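Local coordinates for protein transaminase (Arthrobacter sp., PDB 5G2Q) that probably catalyses the pyridoxal-phosphate-dependent transfer of amino groups, and binds a cofactor–alanine adduct, at residues F[298-303]-F[339-344]; F[268-273]-F[292-297]; F[351-356]-F[445-450]. One frame throughout, in Å; residues are numbered along the deposited sequence.

Contact 1 (F[298-303]-F[339-344]); sequences KGLSSS and AAVCAN. With PDA (2-[(3-hydroxy-2-methyl-5-phosphonooxymethyl-pyridin-4-ylmethyl)-amino]-propionic acid), chain R.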
loop_
_atom_site.group_PDB
_atom_site.type_symbol
_atom_site.label_atom_id
_atom_site.label_comp_id
_atom_site.label_asym_id
_atom_site.label_seq_id
_atom_site.Cartn_x
_atom_site.Cartn_y
_atom_site.Cartn_z
ATOM N N LYS F 298 10.414 -16.657 22.926
ATOM C CA LYS F 298 11.309 -17.788 23.127
ATOM C C LYS F 298 11.791 -18.006 24.586
ATOM O O LYS F 298 11.143 -18.644 25.425
ATOM C CB LYS F 298 12.524 -17.609 22.186
ATOM C CG LYS F 298 12.209 -17.823 20.714
ATOM C CD LYS F 298 13.434 -17.533 19.847
ATOM C CE LYS F 298 13.126 -17.367 18.365
ATOM N NZ LYS F 298 12.462 -18.570 17.778
ATOM N N GLY F 299 12.978 -17.473 24.859
ATOM C CA GLY F 299 13.602 -17.554 26.169
ATOM C C GLY F 299 12.809 -16.906 27.291
ATOM O O GLY F 299 13.107 -17.171 28.448
ATOM N N LEU F 300 11.807 -16.066 26.985
ATOM C CA LEU F 300 10.941 -15.499 28.066
ATOM C C LEU F 300 10.335 -16.608 28.949
ATOM O O LEU F 300 10.277 -16.499 30.186
ATOM C CB LEU F 300 9.845 -14.590 27.487
ATOM C CG LEU F 300 8.723 -14.082 28.412
ATOM C CD1 LEU F 300 9.027 -12.744 29.080
ATOM C CD2 LEU F 300 7.450 -13.950 27.613
ATOM N N SER F 301 9.880 -17.674 28.302
ATOM C CA SER F 301 9.370 -18.844 29.019
ATOM C C SER F 301 10.196 -20.102 28.747
ATOM O O SER F 301 9.775 -21.165 29.109
ATOM C CB SER F 301 7.891 -19.107 28.658
ATOM O OG SER F 301 7.731 -19.586 27.314
ATOM N N SER F 302 11.359 -19.967 28.100
ATOM C CA SER F 302 12.138 -21.115 27.543
ATOM C C SER F 302 11.248 -22.138 26.850
ATOM O O SER F 302 11.495 -23.370 26.909
ATOM C CB SER F 302 12.997 -21.789 28.586
ATOM O OG SER F 302 13.894 -20.846 29.099
ATOM N N SER F 303 10.210 -21.589 26.202
ATOM C CA SER F 303 9.243 -22.345 25.416
ATOM C C SER F 303 8.381 -23.280 26.251
ATOM O O SER F 303 7.709 -24.162 25.710
ATOM C CB SER F 303 9.944 -23.139 24.314
ATOM O OG SER F 303 10.702 -22.287 23.477
ATOM N N ALA F 339 2.552 -17.795 34.865
ATOM C CA ALA F 339 3.144 -18.560 35.926
ATOM C C ALA F 339 4.388 -19.253 35.356
ATOM O O ALA F 339 5.401 -19.366 36.040
ATOM C CB ALA F 339 2.142 -19.565 36.449
ATOM N N ALA F 340 4.321 -19.690 34.099
ATOM C CA ALA F 340 5.493 -20.328 33.464
ATOM C C ALA F 340 6.662 -19.338 33.285
ATOM O O ALA F 340 7.804 -19.689 33.508
ATOM C CB ALA F 340 5.127 -21.018 32.145
ATOM N N VAL F 341 6.357 -18.091 32.938
ATOM C CA VAL F 341 7.384 -17.064 32.843
ATOM C C VAL F 341 7.982 -16.773 34.215
ATOM O O VAL F 341 9.202 -16.720 34.335
ATOM C CB VAL F 341 6.881 -15.791 32.119
ATOM C CG1 VAL F 341 7.915 -14.673 32.204
ATOM C CG2 VAL F 341 6.579 -16.102 30.654
ATOM N N CYS F 342 7.135 -16.641 35.241
ATOM C CA CYS F 342 7.597 -16.415 36.618
ATOM C C CYS F 342 8.612 -17.455 37.046
ATOM O O CYS F 342 9.704 -17.100 37.495
ATOM C CB CYS F 342 6.435 -16.408 37.615
ATOM S SG CYS F 342 5.374 -14.957 37.471
ATOM N N ALA F 343 8.249 -18.732 36.919
ATOM C CA ALA F 343 9.122 -19.825 37.330
ATOM C C ALA F 343 10.394 -19.863 36.467
ATOM O O ALA F 343 11.497 -19.936 37.011
ATOM C CB ALA F 343 8.387 -21.150 37.268
ATOM N N ASN F 344 10.229 -19.789 35.146
ATOM C CA ASN F 344 11.359 -19.732 34.208
ATOM C C ASN F 344 12.383 -18.668 34.610
ATOM O O ASN F 344 13.583 -18.957 34.687
ATOM C CB ASN F 344 10.878 -19.501 32.756
ATOM C CG ASN F 344 12.045 -19.302 31.757
ATOM O OD1 ASN F 344 12.788 -20.246 31.430
ATOM N ND2 ASN F 344 12.205 -18.074 31.281
HETATM N N PDA R . 12.256 -16.879 15.099
HETATM N N1 PDA R . 11.826 -11.933 16.293
HETATM C C2 PDA R . 12.940 -12.671 16.219
HETATM C C2A PDA R . 14.260 -11.955 16.328
HETATM C C3 PDA R . 12.823 -14.152 16.041
HETATM O O3A PDA R . 13.948 -14.932 15.994
HETATM C C4 PDA R . 11.552 -14.724 15.960
HETATM C C4A PDA R . 11.412 -16.196 15.781
HETATM C C5 PDA R . 10.429 -13.874 16.039
HETATM C C5A PDA R . 8.998 -14.366 15.944
HETATM O OP4 PDA R . 8.658 -15.139 17.104
HETATM P P PDA R . 7.562 -16.317 16.998
HETATM O OP1 PDA R . 6.180 -15.720 16.599
HETATM O OP2 PDA R . 7.368 -16.978 18.364
HETATM O OP3 PDA R . 8.030 -17.300 15.969
HETATM C C6 PDA R . 10.599 -12.501 16.212
HETATM C CA PDA R . 12.175 -18.343 14.891
HETATM C CB PDA R . 11.008 -18.738 13.985
HETATM C C PDA R . 13.449 -19.078 14.520
HETATM O O PDA R . 13.426 -19.942 13.604
HETATM O OXT PDA R . 14.506 -18.832 15.152
#

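Contact 2 (F[268-273]-F[292-297]); sequences SDEVLT and DIITMG. With PDA (2-[(3-hydroxy-2-methyl-5-phosphonooxymethyl-pyridin-4-ylmethyl)-amino]-propionic acid), chain R.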
loop_
_atom_site.group_PDB
_atom_site.type_symbol
_atom_site.label_atom_id
_atom_site.label_comp_id
_atom_site.label_asym_id
_atom_site.label_seq_id
_atom_site.Cartn_x
_atom_site.Cartn_y
_atom_site.Cartn_z
ATOM N N SER F 268 14.767 -2.784 19.930
ATOM C CA SER F 268 15.644 -3.964 19.938
ATOM C C SER F 268 14.772 -5.217 19.924
ATOM O O SER F 268 14.099 -5.526 20.909
ATOM C CB SER F 268 16.586 -3.961 21.160
ATOM O OG SER F 268 17.503 -5.023 21.093
ATOM N N ASP F 269 14.745 -5.925 18.800
ATOM C CA ASP F 269 14.034 -7.200 18.766
ATOM C C ASP F 269 14.817 -8.306 19.520
ATOM O O ASP F 269 15.737 -8.920 18.990
ATOM C CB ASP F 269 13.695 -7.582 17.324
ATOM C CG ASP F 269 12.879 -8.845 17.239
ATOM O OD1 ASP F 269 12.687 -9.506 18.294
ATOM O OD2 ASP F 269 12.435 -9.178 16.120
ATOM N N GLU F 270 14.460 -8.533 20.780
ATOM C CA GLU F 270 15.217 -9.413 21.644
ATOM C C GLU F 270 14.573 -10.795 21.787
ATOM O O GLU F 270 14.860 -11.544 22.750
ATOM C CB GLU F 270 15.453 -8.758 23.016
ATOM C CG GLU F 270 16.371 -7.533 23.015
ATOM C CD GLU F 270 17.866 -7.893 23.018
ATOM O OE1 GLU F 270 18.210 -9.094 23.186
ATOM O OE2 GLU F 270 18.700 -6.962 22.833
ATOM N N VAL F 271 13.714 -11.152 20.829
ATOM C CA VAL F 271 13.024 -12.445 20.923
ATOM C C VAL F 271 13.999 -13.632 21.007
ATOM O O VAL F 271 13.859 -14.503 21.843
ATOM C CB VAL F 271 12.020 -12.673 19.773
ATOM C CG1 VAL F 271 11.548 -14.136 19.795
ATOM C CG2 VAL F 271 10.836 -11.693 19.869
ATOM N N LEU F 272 14.982 -13.675 20.115
ATOM C CA LEU F 272 15.925 -14.760 20.115
ATOM C C LEU F 272 17.102 -14.435 21.030
ATOM O O LEU F 272 17.581 -15.286 21.742
ATOM C CB LEU F 272 16.382 -15.064 18.694
ATOM C CG LEU F 272 17.227 -16.317 18.404
ATOM C CD1 LEU F 272 16.780 -16.982 17.106
ATOM C CD2 LEU F 272 18.720 -16.010 18.361
ATOM N N THR F 273 17.583 -13.200 21.025
ATOM C CA THR F 273 18.796 -12.914 21.800
ATOM C C THR F 273 18.531 -12.608 23.263
ATOM O O THR F 273 19.459 -12.400 24.032
ATOM C CB THR F 273 19.594 -11.755 21.182
ATOM O OG1 THR F 273 18.781 -10.581 21.180
ATOM C CG2 THR F 273 20.027 -12.076 19.740
ATOM N N ASP F 292 14.460 1.943 23.173
ATOM C CA ASP F 292 13.205 2.587 23.483
ATOM C C ASP F 292 12.150 1.503 23.785
ATOM O O ASP F 292 11.298 1.691 24.654
ATOM C CB ASP F 292 12.757 3.474 22.304
ATOM C CG ASP F 292 13.686 4.674 22.077
ATOM O OD1 ASP F 292 13.788 5.551 22.947
ATOM O OD2 ASP F 292 14.316 4.773 21.015
ATOM N N ILE F 293 12.217 0.386 23.057
ATOM C CA ILE F 293 11.252 -0.709 23.137
ATOM C C ILE F 293 12.004 -2.024 22.917
ATOM O O ILE F 293 12.897 -2.071 22.072
ATOM C CB ILE F 293 10.179 -0.610 22.042
ATOM C CG1 ILE F 293 9.199 0.568 22.266
ATOM C CG2 ILE F 293 9.356 -1.884 21.970
ATOM C CD1 ILE F 293 8.535 1.061 20.990
ATOM N N ILE F 294 11.656 -3.079 23.664
ATOM C CA ILE F 294 12.218 -4.437 23.482
ATOM C C ILE F 294 11.069 -5.388 23.102
ATOM O O ILE F 294 9.982 -5.307 23.696
ATOM C CB ILE F 294 12.846 -4.940 24.813
ATOM C CG1 ILE F 294 14.176 -4.266 25.134
ATOM C CG2 ILE F 294 12.982 -6.463 24.872
ATOM C CD1 ILE F 294 14.549 -4.446 26.602
ATOM N N THR F 295 11.291 -6.292 22.146
ATOM C CA THR F 295 10.318 -7.363 21.892
ATOM C C THR F 295 10.869 -8.680 22.418
ATOM O O THR F 295 12.055 -8.931 22.305
ATOM C CB THR F 295 9.956 -7.493 20.401
ATOM O OG1 THR F 295 11.137 -7.641 19.618
ATOM C CG2 THR F 295 9.235 -6.275 19.910
ATOM N N MET F 296 10.013 -9.506 23.003
ATOM C CA MET F 296 10.418 -10.715 23.720
ATOM C C MET F 296 9.559 -11.935 23.404
ATOM O O MET F 296 8.386 -11.811 23.017
ATOM C CB MET F 296 10.308 -10.512 25.218
ATOM C CG MET F 296 11.366 -9.644 25.838
ATOM S SD MET F 296 10.665 -9.168 27.413
ATOM C CE MET F 296 12.071 -8.347 28.155
ATOM N N GLY F 297 10.142 -13.117 23.639
ATOM C CA GLY F 297 9.557 -14.403 23.261
ATOM C C GLY F 297 10.567 -15.510 23.577
ATOM O O GLY F 297 11.438 -15.329 24.433
HETATM N N PDA R . 12.256 -16.879 15.099
HETATM N N1 PDA R . 11.826 -11.933 16.293
HETATM C C2 PDA R . 12.940 -12.671 16.219
HETATM C C2A PDA R . 14.260 -11.955 16.328
HETATM C C3 PDA R . 12.823 -14.152 16.041
HETATM O O3A PDA R . 13.948 -14.932 15.994
HETATM C C4 PDA R . 11.552 -14.724 15.960
HETATM C C4A PDA R . 11.412 -16.196 15.781
HETATM C C5 PDA R . 10.429 -13.874 16.039
HETATM C C5A PDA R . 8.998 -14.366 15.944
HETATM O OP4 PDA R . 8.658 -15.139 17.104
HETATM P P PDA R . 7.562 -16.317 16.998
HETATM O OP1 PDA R . 6.180 -15.720 16.599
HETATM O OP2 PDA R . 7.368 -16.978 18.364
HETATM O OP3 PDA R . 8.030 -17.300 15.969
HETATM C C6 PDA R . 10.599 -12.501 16.212
HETATM C CA PDA R . 12.175 -18.343 14.891
HETATM C CB PDA R . 11.008 -18.738 13.985
HETATM C C PDA R . 13.449 -19.078 14.520
HETATM O O PDA R . 13.426 -19.942 13.604
HETATM O OXT PDA R . 14.506 -18.832 15.152
#

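Contact 3 (F[351-356]-F[445-450]); sequences ENLVEQ and ASLNVS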
loop_
_atom_site.group_PDB
_atom_site.type_symbol
_atom_site.label_atom_id
_atom_site.label_comp_id
_atom_site.label_asym_id
_atom_site.label_seq_id
_atom_site.Cartn_x
_atom_site.Cartn_y
_atom_site.Cartn_z
ATOM N N GLU F 351 19.960 -19.567 39.511
ATOM C CA GLU F 351 21.015 -20.509 39.078
ATOM C C GLU F 351 22.156 -19.770 38.345
ATOM O O GLU F 351 22.988 -20.404 37.718
ATOM C CB GLU F 351 20.457 -21.660 38.213
ATOM C CG GLU F 351 19.267 -22.427 38.784
ATOM C CD GLU F 351 19.646 -23.677 39.548
ATOM O OE1 GLU F 351 20.518 -24.439 39.074
ATOM O OE2 GLU F 351 19.059 -23.909 40.627
ATOM N N ASN F 352 22.181 -18.433 38.428
ATOM C CA ASN F 352 23.145 -17.580 37.713
ATOM C C ASN F 352 23.319 -17.987 36.249
ATOM O O ASN F 352 24.432 -17.981 35.754
ATOM C CB ASN F 352 24.528 -17.556 38.401
ATOM C CG ASN F 352 24.452 -17.346 39.915
ATOM O OD1 ASN F 352 23.714 -16.486 40.406
ATOM N ND2 ASN F 352 25.247 -18.130 40.669
ATOM N N LEU F 353 22.229 -18.350 35.572
ATOM C CA LEU F 353 22.294 -18.886 34.194
ATOM C C LEU F 353 22.822 -17.928 33.167
ATOM O O LEU F 353 23.284 -18.368 32.129
ATOM C CB LEU F 353 20.950 -19.450 33.688
ATOM C CG LEU F 353 20.365 -20.792 34.187
ATOM C CD1 LEU F 353 19.566 -21.456 33.067
ATOM C CD2 LEU F 353 21.396 -21.778 34.792
ATOM N N VAL F 354 22.724 -16.629 33.425
ATOM C CA VAL F 354 23.334 -15.670 32.527
ATOM C C VAL F 354 24.883 -15.772 32.577
ATOM O O VAL F 354 25.552 -15.868 31.523
ATOM C CB VAL F 354 22.824 -14.232 32.779
ATOM C CG1 VAL F 354 23.546 -13.231 31.882
ATOM C CG2 VAL F 354 21.311 -14.151 32.566
ATOM N N GLU F 355 25.425 -15.742 33.793
ATOM C CA GLU F 355 26.859 -15.875 34.052
ATOM C C GLU F 355 27.399 -17.214 33.493
ATOM O O GLU F 355 28.460 -17.273 32.847
ATOM C CB GLU F 355 27.120 -15.745 35.571
ATOM C CG GLU F 355 28.478 -16.248 36.082
ATOM C CD GLU F 355 29.610 -15.220 35.990
ATOM O OE1 GLU F 355 29.514 -14.274 35.167
ATOM O OE2 GLU F 355 30.605 -15.354 36.747
ATOM N N GLN F 356 26.648 -18.281 33.755
ATOM C CA GLN F 356 26.879 -19.590 33.172
ATOM C C GLN F 356 26.958 -19.560 31.634
ATOM O O GLN F 356 27.821 -20.214 31.031
ATOM C CB GLN F 356 25.757 -20.509 33.616
ATOM C CG GLN F 356 25.804 -21.886 33.011
ATOM C CD GLN F 356 25.411 -22.956 34.004
ATOM O OE1 GLN F 356 24.925 -22.660 35.091
ATOM N NE2 GLN F 356 25.614 -24.203 33.632
ATOM N N ALA F 445 22.478 -24.073 22.362
ATOM C CA ALA F 445 22.011 -25.074 23.318
ATOM C C ALA F 445 21.361 -24.357 24.515
ATOM O O ALA F 445 21.287 -23.134 24.538
ATOM C CB ALA F 445 23.163 -26.002 23.748
ATOM N N SER F 446 20.871 -25.114 25.488
ATOM C CA SER F 446 20.491 -24.558 26.797
ATOM C C SER F 446 21.624 -23.769 27.446
ATOM O O SER F 446 22.806 -24.149 27.333
ATOM C CB SER F 446 20.121 -25.682 27.762
ATOM O OG SER F 446 19.136 -26.514 27.198
ATOM N N LEU F 447 21.257 -22.713 28.171
ATOM C CA LEU F 447 22.220 -21.902 28.917
ATOM C C LEU F 447 23.068 -22.766 29.904
ATOM O O LEU F 447 24.233 -22.440 30.170
ATOM C CB LEU F 447 21.524 -20.696 29.602
ATOM C CG LEU F 447 20.490 -19.848 28.806
ATOM C CD1 LEU F 447 20.011 -18.638 29.588
ATOM C CD2 LEU F 447 20.956 -19.366 27.431
ATOM N N ASN F 448 22.499 -23.882 30.392
ATOM C CA ASN F 448 23.193 -24.810 31.316
ATOM C C ASN F 448 23.713 -26.114 30.725
ATOM O O ASN F 448 23.878 -27.069 31.441
ATOM C CB ASN F 448 22.285 -25.177 32.497
ATOM C CG ASN F 448 20.913 -25.691 32.056
ATOM O OD1 ASN F 448 20.681 -26.024 30.881
ATOM N ND2 ASN F 448 19.982 -25.721 32.998
ATOM N N VAL F 449 23.939 -26.160 29.426
ATOM C CA VAL F 449 24.559 -27.301 28.764
ATOM C C VAL F 449 25.918 -27.647 29.421
ATOM O O VAL F 449 26.616 -26.766 29.939
ATOM C CB VAL F 449 24.720 -27.035 27.240
ATOM C CG1 VAL F 449 25.871 -26.081 26.981
ATOM C CG2 VAL F 449 24.904 -28.320 26.437
ATOM N N SER F 450 26.266 -28.931 29.431
ATOM C CA SER F 450 27.499 -29.381 30.049
ATOM C C SER F 450 28.680 -29.240 29.096
ATOM O O SER F 450 28.494 -29.116 27.878
ATOM C CB SER F 450 27.354 -30.836 30.409
ATOM O OG SER F 450 27.014 -31.550 29.244
#

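Contact 1 (F[298-303]-F[339-344])
The carboxamide of Asn344, on helix 335-350, is spent on the loop 299-302, an example of one amide fastening a helix to the turn next to the lysine beside the cofactor of a class-III, fold-type-I aminotransferase. Its ND2 reaches two successive backbone carbonyls. The bond to Gly299 O is 3.1 Å long, with the donor tilted 24° from the carbonyl plane; the approach of ND2 to Leu300 O is shorter, but badly angled and therefore weak. The other branch of the amide accepts: Ser302 OG donates to Asn344 OD1 at 2.6 Å. That hydroxyl is also bonded to Leu64 N, so OD1 and the serine are satisfied inside a buried contact, while ND2 has one good bond and one weak. With CG anti to the backbone N (chi1 175°), the Asn344 side chain leaves the helix toward the loop.

Beside the amide, one turn back along the helix, the contact turns apolar. Leu300 CG lies 3.7 Å from Val341 CG2, the two side chains crossing at a slant, and Ser301 CB rests against the same methyl at 3.8 Å. Ser301 OG turns to Leu305 O instead. Within the loop, Lys298 O is gripped by Ser301 N and Ser303 N from opposite faces of its plane, which helps to hold the turn just past the lysine. The Lys298 amine itself bonds to Leu59 O and to Thr330 OG1 of the second subunit. Consistent with the lysine that, in this family, holds the cofactor when no substrate is bound, Lys298 NZ sits 2.9 Å from PDA CA.

Contact 2 (F[268-273]-F[292-297])
Asp269 and Thr295 face each other across a parallel pair of strands, 265-269 and 293-296, inside the seven-stranded mixed sheet of the fold-type-I large domain. The pairing follows the usual parallel pattern: Ser268 N gives to Ile293 O at 2.9 Å, and Thr295 N returns a bond to Ser268 O at 3.2 Å. One residue on, Glu270 N reaches Thr295 O, though weakly.

The Asp269 side chain illustrates how a residue on a central strand can serve a cofactor. Its CB already lies 3.4 Å from Thr295 OG1. CG, set anti to the backbone N (chi1 -176°), carries the carboxylate past that hydroxyl toward the pyridine. OD1 takes two donors from opposite faces of the carboxylate: Thr295 OG1 comes from well above the plane, at 2.8 Å, while Val271 N arrives nearly in line with the C-O bond at 3.2 Å and closes an Asx turn. OD2, the far tip, meets the pyridine nitrogen, PDA N1, at 2.8 Å and is also bonded to His149 ND1. Thr295 and Val271 thus act as a second shell that limits the carboxylate's rotation. With an alanine here, PDA N1 would probably be left without its carboxylate partner, and Thr295 OG1 and Val271 N without their shared acceptor.

Glu270, bent at chi2, leads its carboxylate away from strand 293-296, where OE2 accepts from Ser268 OG and Tyr284 N, and OE1 from Thr273 OG1 and Gly283 N. Val271 lies over one face of the pyridine ring, its CG2 3.8 Å from PDA C6 and its CB 3.6 Å from PDA N1.

Contact 3 (F[351-356]-F[445-450])
Leu353 and Gln356, one turn apart at the start of helix 353-374, pack side by side against the type I beta turn 446-449 by van der Waals touch. Leu353 CG stands anti to its own carbonyl carbon (chi1 -73°), which sends both methyls toward the turn. Leu353 CD1 comes to 4.1 Å from Leu447 CB, the two leucine side chains crossing at about a right angle, while Leu353 CD2 reaches Asn448 CB at 4.2 Å. One leucine therefore spans both central residues of the turn.

Gln356 works differently. Its CG stands anti to the backbone N (chi1 176°) and lies against Leu447 O at 3.3 Å; the chain then bends at chi2, which lays the amide along the turn and brings NE2 to 3.4 Å from Asn448 CA. The amides of Gln356 and Asn448 are turned 72° against each other and make no bond. The amide end of Gln356 lies over CA and CB of Asn448, whose own ND2 is used on Leu64 O.

Asn352, with positive phi, is the C-prime residue of the Schellman motif that ends helix 335-350, so Leu353 begins the next helix right after that motif. Across from it, the turn connects strand 440-443 to helix 451-470. The contact therefore sets the start of helix 353-374 against that strand-to-helix connection, with the loop at Leu64 packed on Leu353.

Followed from the N terminus, the three contacts come in series, and none nests in or crosses another. Contact 2 closes first, bringing strand 293-296 beside strand 265-269 after an intervening loop. The chain then runs on without a break from residue 297 into contact 1, which shuts a longer loop, through strand 308-313, onto helix 335-350. Contacts 1 and 2 touch, Lys298 CB lying 3.4 Å from Val271 O, and both reach the bound adduct. Helix 335-350 leads directly to helix 353-374, where contact 3 opens; it closes only near the C-terminal helix 451-470. Together they tie the central sheet, the two consecutive helices and the connection between strand 440-443 and helix 451-470.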